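Long-range contact in naphthalene dioxygenase large subunit (Rhodococcus sp., PDB 2B1X), which serves as the large subunit of a Rieske-type dioxygenase, carrying an iron-sulfur cluster in one domain and an iron ion in its catalytic domain: residues A[58-72]-A[94-106]. Residues are numbered along the deposited sequence; the frame is centred on the assembly and turned at random.
Sequences RGDYVVRYISEDQFI and QVCRAEMGNTSHF
Tyr61 pairs with Gly101 through two backbone hydrogen bonds, Tyr61 N donating to Gly101 O and Gly101 N to Tyr61 O, and its ring folds back over the same glycine, showing how a short strand can be held by main chain and side chain together. The antiparallel register runs on through Thr103 N to Gly59 O and Val63 N to Glu99 O, with Asp60-Asn102 and Val62-Met100 as non-hydrogen-bonded pairs.

Aromatic contacts gather on the face of the sheet that carries Tyr61. A chi1 of 69° sets the Tyr61 ring back over the backbone, so that it reaches across strand 100-102 and covers Gly101, its centroid 4.0 Å from Gly101 CA in a CH-pi contact. Phe106 turns its edge toward the opposite face, a T-shaped pair with centroids 5.5 Å apart and planes at 76°. The Phe106 ring in turn receives Ile72 CD1 over its centre, while Cys96 SG approaches the Tyr61 ring obliquely.

Side-chain polar bonds finish the two ends. Asn102 ND2 gives one nearly straight bond to Asp60 OD1 (2.9 Å), from above the carboxylate plane, and another to Arg58 O (3.0 Å); Asp60 OD2 takes Glu57 N. At the far end Gln94 NE2 meets an in-plane lone pair of Gln70 OE1 at 2.8 Å, the amides nearly coplanar. Asn86 also donates to that oxygen, and Gln94 OE1 bonds Ser378 of the second subunit.

Within the Rieske domain, strand 100-102 thus borders strand 60-66, which pairs on its other side with strand 69-75, followed by strand 81-85; strand 47-51 packs against Val62 and Arg64.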
ATOM      1  N   ARG A  58     -18.412 -10.817  34.304  1.00 16.53           N
ATOM      2  CA  ARG A  58     -19.414  -9.885  33.842  1.00 16.36           C
ATOM      3  C   ARG A  58     -18.745  -8.556  33.430  1.00 15.48           C
ATOM      4  O   ARG A  58     -17.926  -7.996  34.161  1.00 15.27           O
ATOM      5  CB  ARG A  58     -20.486  -9.691  34.918  1.00 16.69           C
ATOM      6  CG  ARG A  58     -21.257 -10.996  35.195  1.00 17.54           C
ATOM      7  CD  ARG A  58     -22.530 -10.801  35.983  1.00 20.15           C
ATOM      8  NE  ARG A  58     -23.202 -12.071  36.208  1.00 22.34           N
ATOM      9  CZ  ARG A  58     -24.419 -12.194  36.709  1.00 25.01           C
ATOM     10  NH1 ARG A  58     -25.122 -11.103  37.041  1.00 25.30           N
ATOM     11  NH2 ARG A  58     -24.934 -13.404  36.891  1.00 24.37           N
ATOM     12  N   GLY A  59     -19.064  -8.082  32.235  1.00 14.71           N
ATOM     13  CA  GLY A  59     -18.408  -6.899  31.696  1.00 13.53           C
ATOM     14  C   GLY A  59     -17.267  -7.174  30.718  1.00 13.51           C
ATOM     15  O   GLY A  59     -16.881  -6.274  29.930  1.00 13.42           O
ATOM     16  N   ASP A  60     -16.700  -8.382  30.780  1.00 12.83           N
ATOM     17  CA  ASP A  60     -15.627  -8.808  29.866  1.00 12.47           C
ATOM     18  C   ASP A  60     -16.129  -8.790  28.407  1.00 12.18           C
ATOM     19  O   ASP A  60     -17.274  -9.177  28.110  1.00 12.20           O
ATOM     20  CB  ASP A  60     -15.139 -10.213  30.198  1.00 11.82           C
ATOM     21  CG  ASP A  60     -14.248 -10.284  31.452  1.00 13.69           C
ATOM     22  OD1 ASP A  60     -13.871  -9.247  32.047  1.00 13.95           O
ATOM     23  OD2 ASP A  60     -13.877 -11.370  31.940  1.00 15.25           O
ATOM     24  N   TYR A  61     -15.268  -8.339  27.504  1.00 10.65           N
ATOM     25  CA  TYR A  61     -15.593  -8.374  26.088  1.00 11.26           C
ATOM     26  C   TYR A  61     -14.348  -8.541  25.234  1.00 11.11           C
ATOM     27  O   TYR A  61     -13.251  -8.155  25.652  1.00 11.22           O
ATOM     28  CB  TYR A  61     -16.322  -7.077  25.686  1.00 10.51           C
ATOM     29  CG  TYR A  61     -15.440  -5.858  25.722  1.00 12.58           C
ATOM     30  CD1 TYR A  61     -14.661  -5.501  24.605  1.00 14.70           C
ATOM     31  CD2 TYR A  61     -15.398  -5.044  26.859  1.00 13.05           C
ATOM     32  CE1 TYR A  61     -13.831  -4.369  24.636  1.00 15.87           C
ATOM     33  CE2 TYR A  61     -14.614  -3.898  26.900  1.00 15.07           C
ATOM     34  CZ  TYR A  61     -13.821  -3.568  25.791  1.00 17.56           C
ATOM     35  OH  TYR A  61     -13.032  -2.439  25.808  1.00 16.66           O
ATOM     36  N   VAL A  62     -14.544  -9.070  24.021  1.00 10.85           N
ATOM     37  CA  VAL A  62     -13.521  -9.087  22.985  1.00 10.83           C
ATOM     38  C   VAL A  62     -14.229  -8.579  21.718  1.00 10.76           C
ATOM     39  O   VAL A  62     -15.448  -8.680  21.615  1.00 10.97           O
ATOM     40  CB  VAL A  62     -12.903 -10.499  22.747  1.00 10.48           C
ATOM     41  CG1 VAL A  62     -12.069 -10.964  23.965  1.00 11.33           C
ATOM     42  CG2 VAL A  62     -13.969 -11.564  22.417  1.00 11.53           C
ATOM     43  N   VAL A  63     -13.472  -7.997  20.805  1.00 10.26           N
ATOM     44  CA  VAL A  63     -14.008  -7.565  19.514  1.00 10.25           C
ATOM     45  C   VAL A  63     -13.591  -8.544  18.394  1.00 10.90           C
ATOM     46  O   VAL A  63     -12.408  -8.721  18.122  1.00 11.55           O
ATOM     47  CB  VAL A  63     -13.594  -6.136  19.189  1.00 10.81           C
ATOM     48  CG1 VAL A  63     -14.153  -5.725  17.805  1.00  8.81           C
ATOM     49  CG2 VAL A  63     -14.109  -5.143  20.293  1.00 12.22           C
ATOM     50  N   ARG A  64     -14.573  -9.131  17.721  1.00 11.05           N
ATOM     51  CA  ARG A  64     -14.348 -10.205  16.758  1.00 11.40           C
ATOM     52  C   ARG A  64     -15.150  -9.985  15.486  1.00 11.87           C
ATOM     53  O   ARG A  64     -15.913  -9.003  15.415  1.00 13.22           O
ATOM     54  CB  ARG A  64     -14.610 -11.561  17.415  1.00 10.43           C
ATOM     55  CG  ARG A  64     -13.706 -11.796  18.619  1.00 11.90           C
ATOM     56  CD  ARG A  64     -12.230 -12.124  18.239  1.00 13.24           C
ATOM     57  NE  ARG A  64     -11.320 -12.022  19.370  1.00 11.40           N
ATOM     58  CZ  ARG A  64     -11.155 -12.959  20.314  1.00 13.45           C
ATOM     59  NH1 ARG A  64     -11.845 -14.110  20.285  1.00  8.57           N
ATOM     60  NH2 ARG A  64     -10.301 -12.749  21.299  1.00 11.65           N
ATOM     61  N   TYR A  65     -14.996 -10.859  14.484  1.00 11.54           N
ATOM     62  CA  TYR A  65     -15.489 -10.536  13.132  1.00 12.53           C
ATOM     63  C   TYR A  65     -16.293 -11.613  12.429  1.00 12.41           C
ATOM     64  O   TYR A  65     -16.062 -12.814  12.645  1.00 13.97           O
ATOM     65  CB  TYR A  65     -14.300 -10.222  12.199  1.00 12.82           C
ATOM     66  CG  TYR A  65     -13.510  -9.071  12.658  1.00 13.07           C
ATOM     67  CD1 TYR A  65     -12.580  -9.190  13.673  1.00 14.04           C
ATOM     68  CD2 TYR A  65     -13.742  -7.805  12.103  1.00 15.32           C
ATOM     69  CE1 TYR A  65     -11.850  -8.063  14.126  1.00 14.90           C
ATOM     70  CE2 TYR A  65     -13.012  -6.718  12.508  1.00 16.31           C
ATOM     71  CZ  TYR A  65     -12.076  -6.847  13.531  1.00 16.95           C
ATOM     72  OH  TYR A  65     -11.405  -5.711  13.948  1.00 22.18           O
ATOM     73  N   ILE A  66     -17.195 -11.177  11.566  1.00 12.22           N
ATOM     74  CA  ILE A  66     -17.589 -11.974  10.415  1.00 12.72           C
ATOM     75  C   ILE A  66     -17.253 -11.137   9.221  1.00 12.96           C
ATOM     76  O   ILE A  66     -17.894 -10.103   8.965  1.00 13.72           O
ATOM     77  CB  ILE A  66     -19.083 -12.418  10.454  1.00 12.35           C
ATOM     78  CG1 ILE A  66     -19.359 -13.197  11.770  1.00 10.59           C
ATOM     79  CG2 ILE A  66     -19.399 -13.262   9.239  1.00 13.06           C
ATOM     80  CD1 ILE A  66     -20.803 -13.691  11.987  1.00 12.10           C
ATOM     81  N   SER A  67     -16.210 -11.565   8.505  1.00 13.16           N
ATOM     82  CA  SER A  67     -15.609 -10.775   7.444  1.00 13.02           C
ATOM     83  C   SER A  67     -15.341  -9.343   7.926  1.00 12.14           C
ATOM     84  O   SER A  67     -14.729  -9.181   8.948  1.00 11.62           O
ATOM     85  CB  SER A  67     -16.426 -10.853   6.142  1.00 12.59           C
ATOM     86  OG  SER A  67     -16.553 -12.230   5.762  1.00 15.13           O
ATOM     87  N   GLU A  68     -15.786  -8.324   7.198  1.00 12.06           N
ATOM     88  CA  GLU A  68     -15.536  -6.947   7.584  1.00 12.55           C
ATOM     89  C   GLU A  68     -16.452  -6.518   8.746  1.00 13.54           C
ATOM     90  O   GLU A  68     -16.273  -5.422   9.312  1.00 15.88           O
ATOM     91  CB  GLU A  68     -15.765  -5.988   6.373  1.00 13.10           C
ATOM     92  CG  GLU A  68     -14.760  -6.093   5.215  1.00 10.48           C
ATOM     93  CD  GLU A  68     -15.027  -7.261   4.283  1.00 11.72           C
ATOM     94  OE1 GLU A  68     -16.116  -7.858   4.317  1.00 11.63           O
ATOM     95  OE2 GLU A  68     -14.124  -7.604   3.498  1.00 12.51           O
ATOM     96  N   ASP A  69     -17.477  -7.303   9.085  1.00 13.68           N
ATOM     97  CA  ASP A  69     -18.352  -6.873  10.187  1.00 13.54           C
ATOM     98  C   ASP A  69     -17.715  -7.125  11.539  1.00 13.59           C
ATOM     99  O   ASP A  69     -17.225  -8.231  11.820  1.00 12.63           O
ATOM    100  CB  ASP A  69     -19.713  -7.529  10.155  1.00 13.57           C
ATOM    101  CG  ASP A  69     -20.616  -6.898   9.131  1.00 14.58           C
ATOM    102  OD1 ASP A  69     -20.957  -5.695   9.286  1.00 13.36           O
ATOM    103  OD2 ASP A  69     -20.997  -7.541   8.129  1.00 17.37           O
ATOM    104  N   GLN A  70     -17.788  -6.097  12.384  1.00 13.43           N
ATOM    105  CA  GLN A  70     -17.148  -6.109  13.661  1.00 13.62           C
ATOM    106  C   GLN A  70     -18.186  -6.202  14.776  1.00 13.41           C
ATOM    107  O   GLN A  70     -19.132  -5.416  14.799  1.00 13.31           O
ATOM    108  CB  GLN A  70     -16.300  -4.843  13.791  1.00 14.08           C
ATOM    109  CG  GLN A  70     -15.282  -4.911  14.909  1.00 16.49           C
ATOM    110  CD  GLN A  70     -14.559  -3.586  15.085  1.00 17.74           C
ATOM    111  OE1 GLN A  70     -15.177  -2.629  15.445  1.00 17.87           O
ATOM    112  NE2 GLN A  70     -13.254  -3.550  14.842  1.00 21.67           N
ATOM    113  N   PHE A  71     -17.988  -7.163  15.694  1.00 12.38           N
ATOM    114  CA  PHE A  71     -18.936  -7.450  16.761  1.00 12.63           C
ATOM    115  C   PHE A  71     -18.280  -7.401  18.113  1.00 12.82           C
ATOM    116  O   PHE A  71     -17.168  -7.904  18.279  1.00 13.79           O
ATOM    117  CB  PHE A  71     -19.599  -8.827  16.561  1.00 11.80           C
ATOM    118  CG  PHE A  71     -20.512  -8.874  15.390  1.00 13.55           C
ATOM    119  CD1 PHE A  71     -20.021  -9.203  14.116  1.00 12.35           C
ATOM    120  CD2 PHE A  71     -21.865  -8.533  15.537  1.00 13.68           C
ATOM    121  CE1 PHE A  71     -20.881  -9.213  12.995  1.00 12.14           C
ATOM    122  CE2 PHE A  71     -22.736  -8.539  14.426  1.00 14.58           C
ATOM    123  CZ  PHE A  71     -22.234  -8.861  13.152  1.00 14.14           C
ATOM    124  N   ILE A  72     -18.954  -6.779  19.083  1.00 12.62           N
ATOM    125  CA  ILE A  72     -18.559  -6.939  20.488  1.00 12.45           C
ATOM    126  C   ILE A  72     -19.155  -8.251  21.011  1.00 13.00           C
ATOM    127  O   ILE A  72     -20.376  -8.473  20.928  1.00 12.96           O
ATOM    128  CB  ILE A  72     -19.103  -5.748  21.347  1.00 12.48           C
ATOM    129  CG1 ILE A  72     -18.491  -4.423  20.898  1.00 12.60           C
ATOM    130  CG2 ILE A  72     -18.824  -5.956  22.802  1.00 11.26           C
ATOM    131  CD1 ILE A  72     -19.359  -3.225  21.338  1.00 12.33           C
ATOM    132  N   GLN A  94     -17.815   3.222  16.011  1.00 12.37           N
ATOM    133  CA  GLN A  94     -17.452   2.133  16.938  1.00 12.66           C
ATOM    134  C   GLN A  94     -17.673   2.619  18.363  1.00 13.47           C
ATOM    135  O   GLN A  94     -17.197   3.710  18.724  1.00 14.08           O
ATOM    136  CB  GLN A  94     -16.002   1.737  16.805  1.00 12.86           C
ATOM    137  CG  GLN A  94     -15.647   1.068  15.504  1.00 13.30           C
ATOM    138  CD  GLN A  94     -14.158   0.973  15.360  1.00 17.35           C
ATOM    139  OE1 GLN A  94     -13.482   1.999  15.197  1.00 18.02           O
ATOM    140  NE2 GLN A  94     -13.634  -0.242  15.450  1.00 15.65           N
ATOM    141  N   VAL A  95     -18.423   1.846  19.155  1.00 13.87           N
ATOM    142  CA  VAL A  95     -18.649   2.195  20.563  1.00 14.51           C
ATOM    143  C   VAL A  95     -17.591   1.516  21.438  1.00 16.00           C
ATOM    144  O   VAL A  95     -17.543   1.689  22.663  1.00 16.52           O
ATOM    145  CB  VAL A  95     -20.085   1.847  21.026  1.00 14.18           C
ATOM    146  CG1 VAL A  95     -21.094   2.697  20.209  1.00 11.52           C
ATOM    147  CG2 VAL A  95     -20.392   0.343  20.889  1.00 11.96           C
ATOM    148  N   CYS A  96     -16.749   0.718  20.803  1.00 16.97           N
ATOM    149  CA  CYS A  96     -15.597   0.153  21.489  1.00 18.81           C
ATOM    150  C   CYS A  96     -14.452   0.074  20.491  1.00 17.49           C
ATOM    151  O   CYS A  96     -14.576  -0.612  19.485  1.00 18.01           O
ATOM    152  CB  CYS A  96     -15.973  -1.224  22.039  1.00 19.51           C
ATOM    153  SG  CYS A  96     -14.570  -2.020  22.759  1.00 32.04           S
ATOM    154  N   ARG A  97     -13.375   0.831  20.717  1.00 16.89           N
ATOM    155  CA  ARG A  97     -12.218   0.805  19.818  1.00 16.80           C
ATOM    156  C   ARG A  97     -11.013   0.006  20.371  1.00 17.02           C
ATOM    157  O   ARG A  97      -9.947  -0.048  19.706  1.00 16.96           O
ATOM    158  CB  ARG A  97     -11.793   2.217  19.389  1.00 16.59           C
ATOM    159  CG  ARG A  97     -12.584   2.857  18.257  1.00 14.89           C
ATOM    160  CD  ARG A  97     -12.445   4.432  18.186  1.00 15.28           C
ATOM    161  NE  ARG A  97     -12.624   5.047  19.513  1.00 14.16           N
ATOM    162  CZ  ARG A  97     -11.822   5.945  20.108  1.00 14.56           C
ATOM    163  NH1 ARG A  97     -10.726   6.468  19.522  1.00 13.24           N
ATOM    164  NH2 ARG A  97     -12.110   6.295  21.357  1.00 14.21           N
ATOM    165  N   ALA A  98     -11.197  -0.658  21.526  1.00 16.16           N
ATOM    166  CA  ALA A  98     -10.210  -1.598  22.073  1.00 15.67           C
ATOM    167  C   ALA A  98     -10.473  -3.018  21.528  1.00 16.03           C
ATOM    168  O   ALA A  98     -11.559  -3.283  21.039  1.00 17.84           O
ATOM    169  CB  ALA A  98     -10.260  -1.595  23.595  1.00 14.44           C
ATOM    170  N   GLU A  99      -9.499  -3.917  21.619  1.00 15.02           N
ATOM    171  CA  GLU A  99      -9.653  -5.277  21.102  1.00 15.01           C
ATOM    172  C   GLU A  99     -10.285  -6.197  22.155  1.00 14.53           C
ATOM    173  O   GLU A  99     -10.839  -7.235  21.841  1.00 14.64           O
ATOM    174  CB  GLU A  99      -8.293  -5.834  20.645  1.00 14.49           C
ATOM    175  CG  GLU A  99      -7.736  -5.080  19.442  1.00 15.15           C
ATOM    176  CD  GLU A  99      -6.317  -5.484  19.033  1.00 15.01           C
ATOM    177  OE1 GLU A  99      -5.998  -6.687  19.053  1.00 17.73           O
ATOM    178  OE2 GLU A  99      -5.539  -4.587  18.631  1.00 14.92           O
ATOM    179  N   MET A 100     -10.212  -5.761  23.401  1.00 14.90           N
ATOM    180  CA  MET A 100     -10.742  -6.487  24.554  1.00 15.80           C
ATOM    181  C   MET A 100     -10.682  -5.598  25.785  1.00 15.41           C
ATOM    182  O   MET A 100     -10.019  -4.546  25.771  1.00 14.90           O
ATOM    183  CB  MET A 100      -9.977  -7.802  24.782  1.00 15.84           C
ATOM    184  CG  MET A 100      -8.478  -7.655  24.889  1.00 19.59           C
ATOM    185  SD  MET A 100      -7.615  -9.269  25.119  1.00 23.21           S
ATOM    186  CE  MET A 100      -6.579  -8.805  26.320  1.00 27.56           C
ATOM    187  N   GLY A 101     -11.380  -6.004  26.848  1.00 15.10           N
ATOM    188  CA  GLY A 101     -11.459  -5.197  28.053  1.00 14.82           C
ATOM    189  C   GLY A 101     -12.602  -5.620  28.960  1.00 14.41           C
ATOM    190  O   GLY A 101     -13.193  -6.682  28.791  1.00 14.53           O
ATOM    191  N   ASN A 102     -12.928  -4.763  29.909  1.00 14.03           N
ATOM    192  CA  ASN A 102     -14.076  -4.973  30.776  1.00 13.56           C
ATOM    193  C   ASN A 102     -14.737  -3.624  30.962  1.00 14.50           C
ATOM    194  O   ASN A 102     -14.072  -2.632  31.277  1.00 14.58           O
ATOM    195  CB  ASN A 102     -13.658  -5.566  32.140  1.00 14.20           C
ATOM    196  CG  ASN A 102     -14.833  -5.763  33.085  1.00 13.73           C
ATOM    197  OD1 ASN A 102     -15.364  -4.799  33.651  1.00 15.97           O
ATOM    198  ND2 ASN A 102     -15.239  -7.018  33.278  1.00 11.91           N
ATOM    199  N   THR A 103     -16.046  -3.590  30.724  1.00 14.31           N
ATOM    200  CA  THR A 103     -16.854  -2.420  30.947  1.00 13.56           C
ATOM    201  C   THR A 103     -18.327  -2.771  31.211  1.00 13.52           C
ATOM    202  O   THR A 103     -18.842  -3.783  30.726  1.00 12.96           O
ATOM    203  CB  THR A 103     -16.683  -1.401  29.771  1.00 13.94           C
ATOM    204  OG1 THR A 103     -17.281  -0.176  30.157  1.00 13.43           O
ATOM    205  CG2 THR A 103     -17.445  -1.810  28.497  1.00 11.71           C
ATOM    206  N   SER A 104     -19.002  -1.930  31.992  1.00 13.40           N
ATOM    207  CA  SER A 104     -20.427  -2.091  32.208  1.00 13.24           C
ATOM    208  C   SER A 104     -21.229  -1.408  31.101  1.00 13.22           C
ATOM    209  O   SER A 104     -22.383  -1.774  30.852  1.00 13.53           O
ATOM    210  CB  SER A 104     -20.826  -1.524  33.577  1.00 13.52           C
ATOM    211  OG  SER A 104     -20.709  -0.111  33.604  1.00 13.69           O
ATOM    212  N   HIS A 105     -20.612  -0.430  30.436  1.00 13.23           N
ATOM    213  CA  HIS A 105     -21.285   0.405  29.409  1.00 13.83           C
ATOM    214  C   HIS A 105     -20.358   0.768  28.240  1.00 14.13           C
ATOM    215  O   HIS A 105     -19.136   0.847  28.405  1.00 13.37           O
ATOM    216  CB  HIS A 105     -21.836   1.721  29.999  1.00 13.38           C
ATOM    217  CG  HIS A 105     -22.937   1.523  30.998  1.00 16.02           C
ATOM    218  ND1 HIS A 105     -22.707   0.989  32.246  1.00 16.29           N
ATOM    219  CD2 HIS A 105     -24.273   1.747  30.922  1.00 16.37           C
ATOM    220  CE1 HIS A 105     -23.854   0.916  32.908  1.00 18.30           C
ATOM    221  NE2 HIS A 105     -24.819   1.369  32.127  1.00 18.08           N
ATOM    222  N   PHE A 106     -20.965   1.004  27.080  1.00 13.80           N
ATOM    223  CA  PHE A 106     -20.254   1.438  25.885  1.00 14.64           C
ATOM    224  C   PHE A 106     -20.814   2.807  25.547  1.00 14.86           C
ATOM    225  O   PHE A 106     -21.997   2.955  25.281  1.00 15.43           O
ATOM    226  CB  PHE A 106     -20.439   0.475  24.701  1.00 14.06           C
ATOM    227  CG  PHE A 106     -19.927  -0.902  24.969  1.00 15.72           C
ATOM    228  CD1 PHE A 106     -20.813  -1.953  25.162  1.00 14.53           C
ATOM    229  CD2 PHE A 106     -18.554  -1.154  25.018  1.00 14.03           C
ATOM    230  CE1 PHE A 106     -20.346  -3.228  25.427  1.00 16.09           C
ATOM    231  CE2 PHE A 106     -18.082  -2.437  25.272  1.00 16.76           C
ATOM    232  CZ  PHE A 106     -18.986  -3.480  25.491  1.00 16.05           C
TER
HETATM  233  O   HOH W   1     -13.155  -1.201  28.384  1.00 38.74           O
HETATM  234  O   HOH W   2      -9.601  -9.935  20.683  1.00 30.90           O
HETATM  235  O   HOH W   3     -11.386  -1.703  15.943  1.00 38.28           O